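Local atomic coordinates of YycN protein (Bacillus subtilis, PDB entry 1ON0), a protein that probably acts as an acyltransferase of the GNAT acetyltransferase family and forms a homodimer, its substrate still undefined. Residues G74-H79 against A89-F94; I3-M8 against H61-K66; K28-T33 against F130-T135; Y19-Y24 against Q45-L50. All coordinates share one frame; numbering follows the deposited sequence.

Interaction 1. Residues G74-H79 against A89-F94; sequences GWLWIH and AFIYDF
Trp75 holds CG between its backbone N and carbonyl carbon (chi1 58°), which turns the indole toward Asp93 and lays it obliquely against the carboxylate, the planes 35° apart. NE1 comes within 3.0 Å of Asp93 OD2 at too poor an angle for a hydrogen bond; OD2 is hydrogen-bonded to the hydroxyl of Tyr16. Leu76 drops to the other side of the sheet, its CD2 4.2 Å from CB of Phe94, its non-hydrogen-bonded partner. At Trp77 the backbones grip each other in both directions: its N donates to Asp93 O (2.8 Å), and Asp93 N returns a longer bond to Trp77 O (3.2 Å). Tyr92 and Asp93 together face this one tryptophan, a classic beta bulge, as in many GNAT enzymes. The extra residue sets Tyr92 CB over the middle of the six-membered ring of Trp77, 3.6 Å from its centroid, a CH-pi contact. Trp77 NE1 is hydrogen-bonded to ND1 of His60. Next, Ile78 CG2 meets Ile91 CG1 at 4.1 Å on the side of Leu76. His79 closes the pairing with N donating to Phe90 O, while its CB sits at the edge of the Tyr92 ring, 3.5 Å from CE2. Chemically the faces differ: Leu76, Ile78, Ile91 and Phe94 make one wholly apolar, turned to helix 105-119, and on the other rings surround a carboxylate, with Asp93 OD2 and Trp77 NE1 both satisfied.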
loop_
_atom_site.group_PDB
_atom_site.type_symbol
_atom_site.label_atom_id
_atom_site.label_comp_id
_atom_site.label_asym_id
_atom_site.label_seq_id
_atom_site.Cartn_x
_atom_site.Cartn_y
_atom_site.Cartn_z
ATOM N N GLY B 74 4.618 12.165 7.440
ATOM C CA GLY B 74 4.269 12.287 8.844
ATOM C C GLY B 74 5.288 12.925 9.786
ATOM O O GLY B 74 6.116 13.743 9.389
ATOM N N TRP B 75 5.223 12.520 11.048
ATOM C CA TRP B 75 6.070 13.052 12.111
ATOM C C TRP B 75 6.494 11.920 13.045
ATOM O O TRP B 75 5.852 10.871 13.113
ATOM C CB TRP B 75 5.258 14.078 12.904
ATOM C CG TRP B 75 4.007 13.471 13.489
ATOM C CD1 TRP B 75 3.890 12.838 14.707
ATOM C CD2 TRP B 75 2.715 13.370 12.865
ATOM N NE1 TRP B 75 2.621 12.356 14.867
ATOM C CE2 TRP B 75 1.877 12.663 13.757
ATOM C CE3 TRP B 75 2.189 13.799 11.636
ATOM C CZ2 TRP B 75 0.527 12.383 13.461
ATOM C CZ3 TRP B 75 0.850 13.519 11.341
ATOM C CH2 TRP B 75 0.035 12.814 12.250
ATOM N N LEU B 76 7.565 12.141 13.787
ATOM C CA LEU B 76 8.054 11.136 14.720
ATOM C C LEU B 76 8.772 11.898 15.819
ATOM O O LEU B 76 9.670 12.682 15.547
ATOM C CB LEU B 76 9.038 10.210 14.015
ATOM C CG LEU B 76 9.289 8.811 14.579
ATOM C CD1 LEU B 76 10.761 8.494 14.389
ATOM C CD2 LEU B 76 8.897 8.707 16.049
ATOM N N TRP B 77 8.370 11.680 17.058
ATOM C CA TRP B 77 8.999 12.359 18.169
ATOM C C TRP B 77 9.353 11.361 19.249
ATOM O O TRP B 77 8.473 10.724 19.816
ATOM C CB TRP B 77 8.057 13.448 18.710
ATOM C CG TRP B 77 8.397 13.984 20.071
ATOM C CD1 TRP B 77 9.589 13.871 20.725
ATOM C CD2 TRP B 77 7.541 14.737 20.931
ATOM N NE1 TRP B 77 9.531 14.498 21.933
ATOM C CE2 TRP B 77 8.284 15.044 22.094
ATOM C CE3 TRP B 77 6.215 15.192 20.835
ATOM C CZ2 TRP B 77 7.743 15.780 23.163
ATOM C CZ3 TRP B 77 5.680 15.927 21.896
ATOM C CH2 TRP B 77 6.446 16.213 23.043
ATOM N N ILE B 78 10.647 11.201 19.520
ATOM C CA ILE B 78 11.064 10.278 20.565
ATOM C C ILE B 78 11.918 10.975 21.604
ATOM O O ILE B 78 12.528 12.014 21.342
ATOM C CB ILE B 78 11.869 9.068 20.023
ATOM C CG1 ILE B 78 13.289 9.484 19.674
ATOM C CG2 ILE B 78 11.165 8.481 18.814
ATOM C CD1 ILE B 78 14.171 8.322 19.257
ATOM N N HIS B 79 11.951 10.388 22.788
ATOM C CA HIS B 79 12.732 10.910 23.900
ATOM C C HIS B 79 13.711 9.839 24.325
ATOM O O HIS B 79 13.338 8.673 24.432
ATOM C CB HIS B 79 11.824 11.221 25.078
ATOM C CG HIS B 79 12.556 11.569 26.336
ATOM N ND1 HIS B 79 13.359 12.682 26.443
ATOM C CD2 HIS B 79 12.572 10.971 27.550
ATOM C CE1 HIS B 79 13.834 12.760 27.675
ATOM N NE2 HIS B 79 13.372 11.736 28.365
ATOM N N ALA B 89 13.963 4.464 24.905
ATOM C CA ALA B 89 13.570 5.788 24.441
ATOM C C ALA B 89 12.066 5.717 24.285
ATOM O O ALA B 89 11.530 4.708 23.832
ATOM C CB ALA B 89 14.232 6.116 23.113
ATOM N N PHE B 90 11.383 6.777 24.689
ATOM C CA PHE B 90 9.942 6.810 24.596
ATOM C C PHE B 90 9.491 7.519 23.339
ATOM O O PHE B 90 10.067 8.536 22.936
ATOM C CB PHE B 90 9.345 7.513 25.816
ATOM C CG PHE B 90 7.830 7.435 25.896
ATOM C CD1 PHE B 90 7.042 8.537 25.586
ATOM C CD2 PHE B 90 7.205 6.268 26.303
ATOM C CE1 PHE B 90 5.651 8.493 25.696
ATOM C CE2 PHE B 90 5.817 6.201 26.417
ATOM C CZ PHE B 90 5.041 7.320 26.107
ATOM N N ILE B 91 8.447 6.974 22.728
ATOM C CA ILE B 91 7.879 7.557 21.528
ATOM C C ILE B 91 6.693 8.426 21.939
ATOM O O ILE B 91 5.568 7.935 22.099
ATOM C CB ILE B 91 7.396 6.465 20.569
ATOM C CG1 ILE B 91 8.592 5.599 20.145
ATOM C CG2 ILE B 91 6.748 7.097 19.345
ATOM C CD1 ILE B 91 8.220 4.321 19.449
ATOM N N TYR B 92 6.938 9.718 22.117
ATOM C CA TYR B 92 5.864 10.622 22.496
ATOM C C TYR B 92 4.853 10.761 21.376
ATOM O O TYR B 92 3.670 10.916 21.632
ATOM C CB TYR B 92 6.418 12.013 22.881
ATOM C CG TYR B 92 6.840 12.114 24.333
ATOM C CD1 TYR B 92 5.898 12.016 25.350
ATOM C CD2 TYR B 92 8.183 12.197 24.693
ATOM C CE1 TYR B 92 6.275 11.976 26.683
ATOM C CE2 TYR B 92 8.569 12.163 26.030
ATOM C CZ TYR B 92 7.612 12.042 27.019
ATOM O OH TYR B 92 7.973 11.909 28.342
ATOM N N ASP B 93 5.286 10.670 20.127
ATOM C CA ASP B 93 4.314 10.853 19.065
ATOM C C ASP B 93 4.781 10.296 17.733
ATOM O O ASP B 93 5.957 10.375 17.383
ATOM C CB ASP B 93 3.995 12.355 18.957
ATOM C CG ASP B 93 2.736 12.652 18.144
ATOM O OD1 ASP B 93 1.823 11.818 18.105
ATOM O OD2 ASP B 93 2.670 13.741 17.553
ATOM N N PHE B 94 3.839 9.712 17.011
ATOM C CA PHE B 94 4.105 9.114 15.723
ATOM C C PHE B 94 2.824 8.938 14.927
ATOM O O PHE B 94 1.802 8.457 15.436
ATOM C CB PHE B 94 4.766 7.755 15.887
ATOM C CG PHE B 94 4.616 6.879 14.685
ATOM C CD1 PHE B 94 5.337 7.144 13.532
ATOM C CD2 PHE B 94 3.711 5.819 14.693
ATOM C CE1 PHE B 94 5.173 6.354 12.392
ATOM C CE2 PHE B 94 3.529 5.015 13.565
ATOM C CZ PHE B 94 4.261 5.289 12.410
#

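Interaction 2. Residues I3-M8 against H61-K66; sequences IMLTPM and HLWSLK
Leu5 and Trp63 form the tight apolar part of this antiparallel pairing. Leu5 CD2 lies over one face of the indole, 3.8 Å from the centroid of the six-membered ring, while its other methyl, CD1, runs alongside Leu65 CD2 at 3.7 Å. Pro7 N approaches the edge of the same indole, near its plane, 3.5 Å from Trp63 CD1. Tighter still is Met8, built as selenomethionine: its chain bends at chi3 (-50°) and presses CE to 3.3 Å from Leu62 CD2, closer than ordinary van der Waals contact. Were Trp63 a serine, Leu5 CD2 is likely to lose the surface it rests on, with a gap opened beside Pro7. The side carrying Met4, Thr6, Ser64 and Lys66 is looser. There Lys66 stretches away, its amine in a long, weak ion pair with Glu69, and Ser64 OG donates to a water (2.8 Å) that in turn donates to Pro7 O. Five backbone bonds, from Met4 N to Lys66 O through Met8 N to Leu62 O, stitch the strands. Helix 105-119 covers Leu5 with Ala112 and Ala116, and helix 10-31 meets Met8, which fits the antiparallel edge of the GNAT alpha-beta fold.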
loop_
_atom_site.group_PDB
_atom_site.type_symbol
_atom_site.label_atom_id
_atom_site.label_comp_id
_atom_site.label_asym_id
_atom_site.label_seq_id
_atom_site.Cartn_x
_atom_site.Cartn_y
_atom_site.Cartn_z
ATOM N N ILE B 3 11.451 5.821 3.811
ATOM C CA ILE B 3 10.978 6.913 4.642
ATOM C C ILE B 3 12.175 7.566 5.307
ATOM O O ILE B 3 12.910 6.906 6.040
ATOM C CB ILE B 3 10.029 6.419 5.747
ATOM C CG1 ILE B 3 8.865 5.657 5.121
ATOM C CG2 ILE B 3 9.522 7.615 6.553
ATOM C CD1 ILE B 3 8.067 6.482 4.110
HETATM N N MSE B 4 12.363 8.857 5.054
HETATM C CA MSE B 4 13.479 9.588 5.632
HETATM C C MSE B 4 13.109 10.342 6.889
HETATM O O MSE B 4 12.027 10.922 6.981
HETATM C CB MSE B 4 14.057 10.580 4.621
HETATM C CG MSE B 4 14.599 9.942 3.362
HETATM SE SE MSE B 4 15.316 11.256 2.162
HETATM C CE MSE B 4 13.685 11.876 1.367
ATOM N N LEU B 5 14.015 10.314 7.859
ATOM C CA LEU B 5 13.844 11.027 9.121
ATOM C C LEU B 5 14.700 12.291 9.058
ATOM O O LEU B 5 15.922 12.215 9.000
ATOM C CB LEU B 5 14.329 10.180 10.297
ATOM C CG LEU B 5 13.304 9.334 11.044
ATOM C CD1 LEU B 5 12.856 8.216 10.152
ATOM C CD2 LEU B 5 13.907 8.801 12.332
ATOM N N THR B 6 14.065 13.451 9.047
ATOM C CA THR B 6 14.807 14.699 9.028
ATOM C C THR B 6 14.383 15.469 10.271
ATOM O O THR B 6 13.197 15.539 10.596
ATOM C CB THR B 6 14.470 15.567 7.793
ATOM O OG1 THR B 6 14.522 14.757 6.615
ATOM C CG2 THR B 6 15.470 16.714 7.661
ATOM N N PRO B 7 15.347 16.048 10.997
ATOM C CA PRO B 7 14.947 16.801 12.195
ATOM C C PRO B 7 14.066 18.004 11.808
ATOM O O PRO B 7 14.355 18.695 10.842
ATOM C CB PRO B 7 16.290 17.192 12.825
ATOM C CG PRO B 7 17.254 17.165 11.667
ATOM C CD PRO B 7 16.809 16.016 10.827
HETATM N N MSE B 8 12.979 18.228 12.536
HETATM C CA MSE B 8 12.084 19.343 12.225
HETATM C C MSE B 8 12.789 20.682 12.365
HETATM O O MSE B 8 13.684 20.848 13.193
HETATM C CB MSE B 8 10.873 19.383 13.157
HETATM C CG MSE B 8 9.926 18.195 13.099
HETATM SE SE MSE B 8 8.278 18.626 14.030
HETATM C CE MSE B 8 9.027 19.294 15.667
ATOM N N HIS B 61 13.914 14.279 20.207
ATOM C CA HIS B 61 14.229 14.272 18.802
ATOM C C HIS B 61 12.928 14.222 18.025
ATOM O O HIS B 61 12.230 13.203 18.007
ATOM C CB HIS B 61 15.096 13.067 18.451
ATOM C CG HIS B 61 16.332 12.935 19.291
ATOM N ND1 HIS B 61 16.339 12.296 20.516
ATOM C CD2 HIS B 61 17.612 13.304 19.060
ATOM C CE1 HIS B 61 17.569 12.271 20.993
ATOM N NE2 HIS B 61 18.365 12.876 20.129
ATOM N N LEU B 62 12.581 15.340 17.410
ATOM C CA LEU B 62 11.366 15.400 16.618
ATOM C C LEU B 62 11.826 15.420 15.168
ATOM O O LEU B 62 12.664 16.236 14.776
ATOM C CB LEU B 62 10.537 16.645 16.985
ATOM C CG LEU B 62 9.910 16.648 18.396
ATOM C CD1 LEU B 62 10.973 17.003 19.437
ATOM C CD2 LEU B 62 8.769 17.652 18.462
ATOM N N TRP B 63 11.297 14.480 14.396
ATOM C CA TRP B 63 11.637 14.307 12.982
ATOM C C TRP B 63 10.413 14.410 12.084
ATOM O O TRP B 63 9.300 14.064 12.487
ATOM C CB TRP B 63 12.237 12.911 12.749
ATOM C CG TRP B 63 13.586 12.646 13.369
ATOM C CD1 TRP B 63 14.773 13.208 13.009
ATOM C CD2 TRP B 63 13.882 11.722 14.423
ATOM N NE1 TRP B 63 15.792 12.692 13.769
ATOM C CE2 TRP B 63 15.276 11.775 14.645
ATOM C CE3 TRP B 63 13.105 10.848 15.202
ATOM C CZ2 TRP B 63 15.913 10.996 15.612
ATOM C CZ3 TRP B 63 13.741 10.070 16.166
ATOM C CH2 TRP B 63 15.132 10.149 16.359
ATOM N N SER B 64 10.620 14.876 10.862
ATOM C CA SER B 64 9.538 14.947 9.890
ATOM C C SER B 64 9.820 13.739 9.017
ATOM O O SER B 64 10.948 13.577 8.546
ATOM C CB SER B 64 9.654 16.195 9.033
ATOM O OG SER B 64 10.852 16.147 8.297
ATOM N N LEU B 65 8.827 12.874 8.819
ATOM C CA LEU B 65 9.024 11.692 7.974
ATOM C C LEU B 65 8.743 12.074 6.527
ATOM O O LEU B 65 7.653 12.542 6.210
ATOM C CB LEU B 65 8.072 10.567 8.393
ATOM C CG LEU B 65 8.092 10.284 9.895
ATOM C CD1 LEU B 65 6.932 9.381 10.287
ATOM C CD2 LEU B 65 9.439 9.672 10.262
ATOM N N LYS B 66 9.728 11.869 5.659
ATOM C CA LYS B 66 9.598 12.190 4.243
ATOM C C LYS B 66 9.711 10.947 3.361
ATOM O O LYS B 66 10.486 10.040 3.655
ATOM C CB LYS B 66 10.672 13.200 3.818
ATOM C CG LYS B 66 10.505 14.606 4.393
ATOM C CD LYS B 66 11.376 15.581 3.616
ATOM C CE LYS B 66 11.256 17.000 4.120
ATOM N NZ LYS B 66 12.023 17.923 3.224
HETATM O O HOH W 1 12.473 18.487 8.282
#

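Interaction 3. Residues K28-T33 against F130-T135; sequences KVKAGT and FAHNQT
His132 sets CG between its own backbone N and carbonyl carbon (chi1 63°), a turn that stands the imidazole against Lys30 at the end of helix 10-31. Lys28 starts out pointing away from the loop, but a bend at chi2 (-69°) brings its chain round to Phe130. Lys30 CB lies over one face of the imidazole, 4.0 Å from the ring centroid, and Phe130 CB covers the opposite face, so the ring is sandwiched. The tail of Lys30 crosses the imidazole until NZ is 3.7 Å from His132 CD2. Lys28 comes in differently: CD meets the edge of the phenyl ring in its plane, 3.8 Å from Phe130 CE2. On the residue after Lys30, Ala31 CB touches Phe130 CD2 at 3.9 Å. Both backbones turn here. The helix ends in a Schellman motif at Gly32, and a type I turn runs from Phe130 to Asn133, closed by Asn133 N bonding to Phe130 O. Gln134 of the second subunit packs on Val29 and Lys30, placing the contact beside the dimer interface. Both lysines thus lay methylenes on the rings, Lys28 also making a cation-pi contact with Trp34, while His132 NE2 is held by Glu27, whose carboxylate probably offsets some of the positive charge that Lys30 NZ brings close to the imidazole.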
loop_
_atom_site.group_PDB
_atom_site.type_symbol
_atom_site.label_atom_id
_atom_site.label_comp_id
_atom_site.label_asym_id
_atom_site.label_seq_id
_atom_site.Cartn_x
_atom_site.Cartn_y
_atom_site.Cartn_z
ATOM N N LYS B 28 -7.715 12.604 24.324
ATOM C CA LYS B 28 -8.006 12.502 25.738
ATOM C C LYS B 28 -9.502 12.533 26.003
ATOM O O LYS B 28 -9.991 11.831 26.896
ATOM C CB LYS B 28 -7.281 13.607 26.493
ATOM C CG LYS B 28 -5.796 13.302 26.677
ATOM C CD LYS B 28 -5.649 12.140 27.643
ATOM C CE LYS B 28 -4.211 11.794 27.901
ATOM N NZ LYS B 28 -4.113 10.883 29.061
ATOM N N VAL B 29 -10.233 13.333 25.227
ATOM C CA VAL B 29 -11.685 13.406 25.391
ATOM C C VAL B 29 -12.312 12.096 24.942
ATOM O O VAL B 29 -13.205 11.577 25.605
ATOM C CB VAL B 29 -12.308 14.530 24.562
ATOM C CG1 VAL B 29 -13.827 14.424 24.620
ATOM C CG2 VAL B 29 -11.856 15.871 25.095
ATOM N N LYS B 30 -11.830 11.569 23.818
ATOM C CA LYS B 30 -12.345 10.314 23.298
ATOM C C LYS B 30 -12.162 9.208 24.323
ATOM O O LYS B 30 -13.065 8.412 24.570
ATOM C CB LYS B 30 -11.648 9.931 21.982
ATOM C CG LYS B 30 -11.978 10.831 20.804
ATOM C CD LYS B 30 -11.351 10.337 19.495
ATOM C CE LYS B 30 -11.948 9.027 19.024
ATOM N NZ LYS B 30 -11.197 8.504 17.846
ATOM N N ALA B 31 -10.984 9.161 24.925
ATOM C CA ALA B 31 -10.689 8.136 25.934
ATOM C C ALA B 31 -11.560 8.348 27.180
ATOM O O ALA B 31 -11.732 7.439 27.999
ATOM C CB ALA B 31 -9.207 8.190 26.309
ATOM N N GLY B 32 -12.105 9.556 27.300
ATOM C CA GLY B 32 -12.950 9.900 28.423
ATOM C C GLY B 32 -12.121 10.479 29.548
ATOM O O GLY B 32 -12.648 10.831 30.593
ATOM N N THR B 33 -10.817 10.584 29.325
ATOM C CA THR B 33 -9.895 11.098 30.333
ATOM C C THR B 33 -10.133 12.566 30.673
ATOM O O THR B 33 -10.252 12.920 31.852
ATOM C CB THR B 33 -8.426 10.908 29.883
ATOM O OG1 THR B 33 -8.218 9.531 29.544
ATOM C CG2 THR B 33 -7.463 11.293 31.005
ATOM N N PHE B 130 -3.719 5.071 22.856
ATOM C CA PHE B 130 -5.056 5.094 23.424
ATOM C C PHE B 130 -5.776 3.820 23.044
ATOM O O PHE B 130 -5.746 3.392 21.885
ATOM C CB PHE B 130 -5.871 6.288 22.910
ATOM C CG PHE B 130 -5.353 7.619 23.358
ATOM C CD1 PHE B 130 -4.496 8.350 22.548
ATOM C CD2 PHE B 130 -5.679 8.115 24.624
ATOM C CE1 PHE B 130 -3.982 9.572 22.976
ATOM C CE2 PHE B 130 -5.176 9.330 25.066
ATOM C CZ PHE B 130 -4.312 10.058 24.239
ATOM N N ALA B 131 -6.432 3.218 24.025
ATOM C CA ALA B 131 -7.171 1.984 23.805
ATOM C C ALA B 131 -8.043 2.062 22.560
ATOM O O ALA B 131 -8.110 1.101 21.796
ATOM C CB ALA B 131 -8.032 1.684 25.023
ATOM N N HIS B 132 -8.699 3.202 22.341
ATOM C CA HIS B 132 -9.586 3.324 21.187
ATOM C C HIS B 132 -8.866 3.331 19.837
ATOM O O HIS B 132 -9.487 3.048 18.814
ATOM C CB HIS B 132 -10.477 4.567 21.304
ATOM C CG HIS B 132 -9.720 5.856 21.314
ATOM N ND1 HIS B 132 -9.421 6.539 22.474
ATOM C CD2 HIS B 132 -9.166 6.574 20.305
ATOM C CE1 HIS B 132 -8.716 7.618 22.182
ATOM N NE2 HIS B 132 -8.548 7.661 20.871
ATOM N N ASN B 133 -7.572 3.649 19.835
ATOM C CA ASN B 133 -6.775 3.678 18.606
ATOM C C ASN B 133 -6.437 2.243 18.187
ATOM O O ASN B 133 -5.275 1.848 18.166
ATOM C CB ASN B 133 -5.471 4.449 18.833
ATOM C CG ASN B 133 -5.399 5.735 18.032
ATOM O OD1 ASN B 133 -6.093 6.709 18.327
ATOM N ND2 ASN B 133 -4.558 5.742 17.002
ATOM N N GLN B 134 -7.473 1.478 17.861
ATOM C CA GLN B 134 -7.351 0.087 17.450
ATOM C C GLN B 134 -6.387 -0.152 16.287
ATOM O O GLN B 134 -5.565 -1.067 16.334
ATOM C CB GLN B 134 -8.736 -0.438 17.075
ATOM C CG GLN B 134 -9.205 -1.652 17.849
ATOM C CD GLN B 134 -8.884 -1.582 19.331
ATOM O OE1 GLN B 134 -7.800 -1.990 19.765
ATOM N NE2 GLN B 134 -9.819 -1.053 20.116
ATOM N N THR B 135 -6.478 0.661 15.242
ATOM C CA THR B 135 -5.606 0.474 14.089
ATOM C C THR B 135 -4.148 0.642 14.468
ATOM O O THR B 135 -3.291 -0.085 13.987
ATOM C CB THR B 135 -5.937 1.470 12.972
ATOM O OG1 THR B 135 -7.312 1.323 12.600
ATOM C CG2 THR B 135 -5.057 1.218 11.765
#

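Interaction 4. Residues Y19-Y24 against Q45-L50; sequences YTTKHY and QVFTDL
Phe47 pushes its edge toward the face of Tyr24 in an offset edge-to-face pair, centroids 5.2 Å apart and planes at 87°. Within this pair the closest touch is at the root of the tyrosine, where CB lies at the rim of the phenyl ring, 3.4 Å from Phe47 CE2. Tyr24 reaches this position with CG anti to its backbone N (chi1 -165°), and farther out on the ring its CE2 comes to 4.4 Å from Val46 CG1, on the same side as Phe47. Two threonines complete the inner shell. Thr20 CG2 lies over one face of Phe47, with OG1 of Thr20 3.4 Å from Phe47 CZ, and Thr21 OG1 passes 3.7 Å from Phe47 CD2. With a valine at Phe47, a gap would probably open between the helices and Tyr24 lose the ring that fixes its tilt. Further out, Thr21 OG1 bonds to Leu17 O, Thr20 OG1 makes a weak bond to Asp93, and Thr21 O accepts from Ser43. Tyr19, on another side of the helix, bonds to Glu98 of the second subunit. The axes of the two short segments approach to 10.2 Å, their N-to-C directions 134° apart, as expected for the first two helices of a GNAT domain packed on one side of its sheet.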
loop_
_atom_site.group_PDB
_atom_site.type_symbol
_atom_site.label_atom_id
_atom_site.label_comp_id
_atom_site.label_asym_id
_atom_site.label_seq_id
_atom_site.Cartn_x
_atom_site.Cartn_y
_atom_site.Cartn_z
ATOM N N TYR B 19 -0.788 21.219 15.747
ATOM C CA TYR B 19 -1.452 20.025 15.249
ATOM C C TYR B 19 -1.568 18.991 16.364
ATOM O O TYR B 19 -2.667 18.674 16.808
ATOM C CB TYR B 19 -0.658 19.466 14.064
ATOM C CG TYR B 19 -1.184 18.191 13.440
ATOM C CD1 TYR B 19 -1.077 16.962 14.098
ATOM C CD2 TYR B 19 -1.730 18.206 12.155
ATOM C CE1 TYR B 19 -1.493 15.777 13.486
ATOM C CE2 TYR B 19 -2.149 17.030 11.532
ATOM C CZ TYR B 19 -2.027 15.822 12.200
ATOM O OH TYR B 19 -2.430 14.668 11.568
ATOM N N THR B 20 -0.429 18.488 16.835
ATOM C CA THR B 20 -0.425 17.468 17.881
ATOM C C THR B 20 -1.226 17.851 19.125
ATOM O O THR B 20 -2.026 17.059 19.625
ATOM C CB THR B 20 1.026 17.083 18.305
ATOM O OG1 THR B 20 0.961 16.093 19.339
ATOM C CG2 THR B 20 1.791 18.293 18.820
ATOM N N THR B 21 -1.014 19.064 19.614
ATOM C CA THR B 21 -1.728 19.530 20.799
ATOM C C THR B 21 -3.242 19.427 20.640
ATOM O O THR B 21 -3.941 18.905 21.511
ATOM C CB THR B 21 -1.375 21.000 21.135
ATOM O OG1 THR B 21 0.012 21.096 21.466
ATOM C CG2 THR B 21 -2.185 21.491 22.323
ATOM N N LYS B 22 -3.751 19.935 19.529
ATOM C CA LYS B 22 -5.187 19.904 19.276
ATOM C C LYS B 22 -5.660 18.458 19.146
ATOM O O LYS B 22 -6.751 18.090 19.572
ATOM C CB LYS B 22 -5.499 20.676 17.994
ATOM C CG LYS B 22 -6.947 20.595 17.547
ATOM C CD LYS B 22 -7.125 21.213 16.169
ATOM C CE LYS B 22 -6.213 20.564 15.140
ATOM N NZ LYS B 22 -6.445 21.179 13.807
ATOM N N HIS B 23 -4.816 17.641 18.547
ATOM C CA HIS B 23 -5.133 16.238 18.353
ATOM C C HIS B 23 -5.150 15.461 19.677
ATOM O O HIS B 23 -6.024 14.621 19.911
ATOM C CB HIS B 23 -4.113 15.627 17.387
ATOM C CG HIS B 23 -4.389 14.203 17.051
ATOM N ND1 HIS B 23 -5.429 13.823 16.231
ATOM C CD2 HIS B 23 -3.815 13.059 17.486
ATOM C CE1 HIS B 23 -5.487 12.507 16.181
ATOM N NE2 HIS B 23 -4.518 12.018 16.936
ATOM N N TYR B 24 -4.174 15.740 20.533
ATOM C CA TYR B 24 -4.063 15.069 21.832
ATOM C C TYR B 24 -5.289 15.327 22.716
ATOM O O TYR B 24 -5.747 14.449 23.438
ATOM C CB TYR B 24 -2.808 15.551 22.562
ATOM C CG TYR B 24 -2.409 14.669 23.714
ATOM C CD1 TYR B 24 -2.014 13.349 23.494
ATOM C CD2 TYR B 24 -2.435 15.146 25.024
ATOM C CE1 TYR B 24 -1.651 12.524 24.547
ATOM C CE2 TYR B 24 -2.075 14.333 26.088
ATOM C CZ TYR B 24 -1.681 13.019 25.843
ATOM O OH TYR B 24 -1.305 12.206 26.890
ATOM N N GLN B 45 -0.435 22.491 28.011
ATOM C CA GLN B 45 0.411 22.369 29.200
ATOM C C GLN B 45 1.291 21.130 29.161
ATOM O O GLN B 45 2.496 21.205 29.408
ATOM C CB GLN B 45 -0.450 22.342 30.467
ATOM C CG GLN B 45 -1.023 23.698 30.862
ATOM C CD GLN B 45 0.008 24.620 31.496
ATOM O OE1 GLN B 45 -0.220 25.824 31.630
ATOM N NE2 GLN B 45 1.140 24.055 31.909
ATOM N N VAL B 46 0.680 19.988 28.871
ATOM C CA VAL B 46 1.418 18.742 28.776
ATOM C C VAL B 46 2.577 18.894 27.792
ATOM O O VAL B 46 3.716 18.606 28.126
ATOM C CB VAL B 46 0.520 17.584 28.269
ATOM C CG1 VAL B 46 1.385 16.365 27.981
ATOM C CG2 VAL B 46 -0.553 17.243 29.297
ATOM N N PHE B 47 2.278 19.347 26.577
ATOM C CA PHE B 47 3.307 19.504 25.555
ATOM C C PHE B 47 4.282 20.622 25.871
ATOM O O PHE B 47 5.434 20.588 25.437
ATOM C CB PHE B 47 2.680 19.736 24.177
ATOM C CG PHE B 47 2.024 18.513 23.608
ATOM C CD1 PHE B 47 2.778 17.520 23.005
ATOM C CD2 PHE B 47 0.659 18.311 23.758
ATOM C CE1 PHE B 47 2.177 16.344 22.569
ATOM C CE2 PHE B 47 0.063 17.140 23.324
ATOM C CZ PHE B 47 0.823 16.153 22.731
ATOM N N THR B 48 3.833 21.614 26.625
ATOM C CA THR B 48 4.720 22.705 26.979
ATOM C C THR B 48 5.684 22.240 28.056
ATOM O O THR B 48 6.875 22.508 27.984
ATOM C CB THR B 48 3.935 23.921 27.487
ATOM O OG1 THR B 48 3.134 24.449 26.422
ATOM C CG2 THR B 48 4.890 24.996 27.974
ATOM N N ASP B 49 5.171 21.526 29.049
ATOM C CA ASP B 49 6.025 21.042 30.125
ATOM C C ASP B 49 6.988 19.988 29.603
ATOM O O ASP B 49 8.122 19.878 30.082
ATOM C CB ASP B 49 5.185 20.461 31.259
ATOM C CG ASP B 49 4.116 21.425 31.727
ATOM O OD1 ASP B 49 4.317 22.650 31.563
ATOM O OD2 ASP B 49 3.087 20.960 32.263
ATOM N N LEU B 50 6.532 19.215 28.619
ATOM C CA LEU B 50 7.353 18.165 28.015
ATOM C C LEU B 50 8.398 18.763 27.107
ATOM O O LEU B 50 9.482 18.213 26.948
ATOM C CB LEU B 50 6.476 17.212 27.207
ATOM C CG LEU B 50 5.933 16.017 27.988
ATOM C CD1 LEU B 50 5.010 15.189 27.100
ATOM C CD2 LEU B 50 7.103 15.178 28.479
#

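How the interactions relate
From the N terminus, strand 4-7 waits until strand 60-66 arrives, so interaction 2 closes a long loop made largely of helices 10-31 and 36-50. Interaction 4 is nested within that loop and joins those two helices. Interaction 1 follows in series: its hairpin extends the same sheet, with Leu76 O probably accepting from Trp63 N, and its aromatic face meets the helix pair where Trp77 touches Phe47. Interaction 3 closes last, tying the end of helix 10-31 to the loop before helix 134-142; it encloses interaction 1 and crosses both interactions 2 and 4. Interactions 2 and 3 lie about 26 Å apart between centres, while Phe130 of interaction 3 packs on Tyr24 of interaction 4.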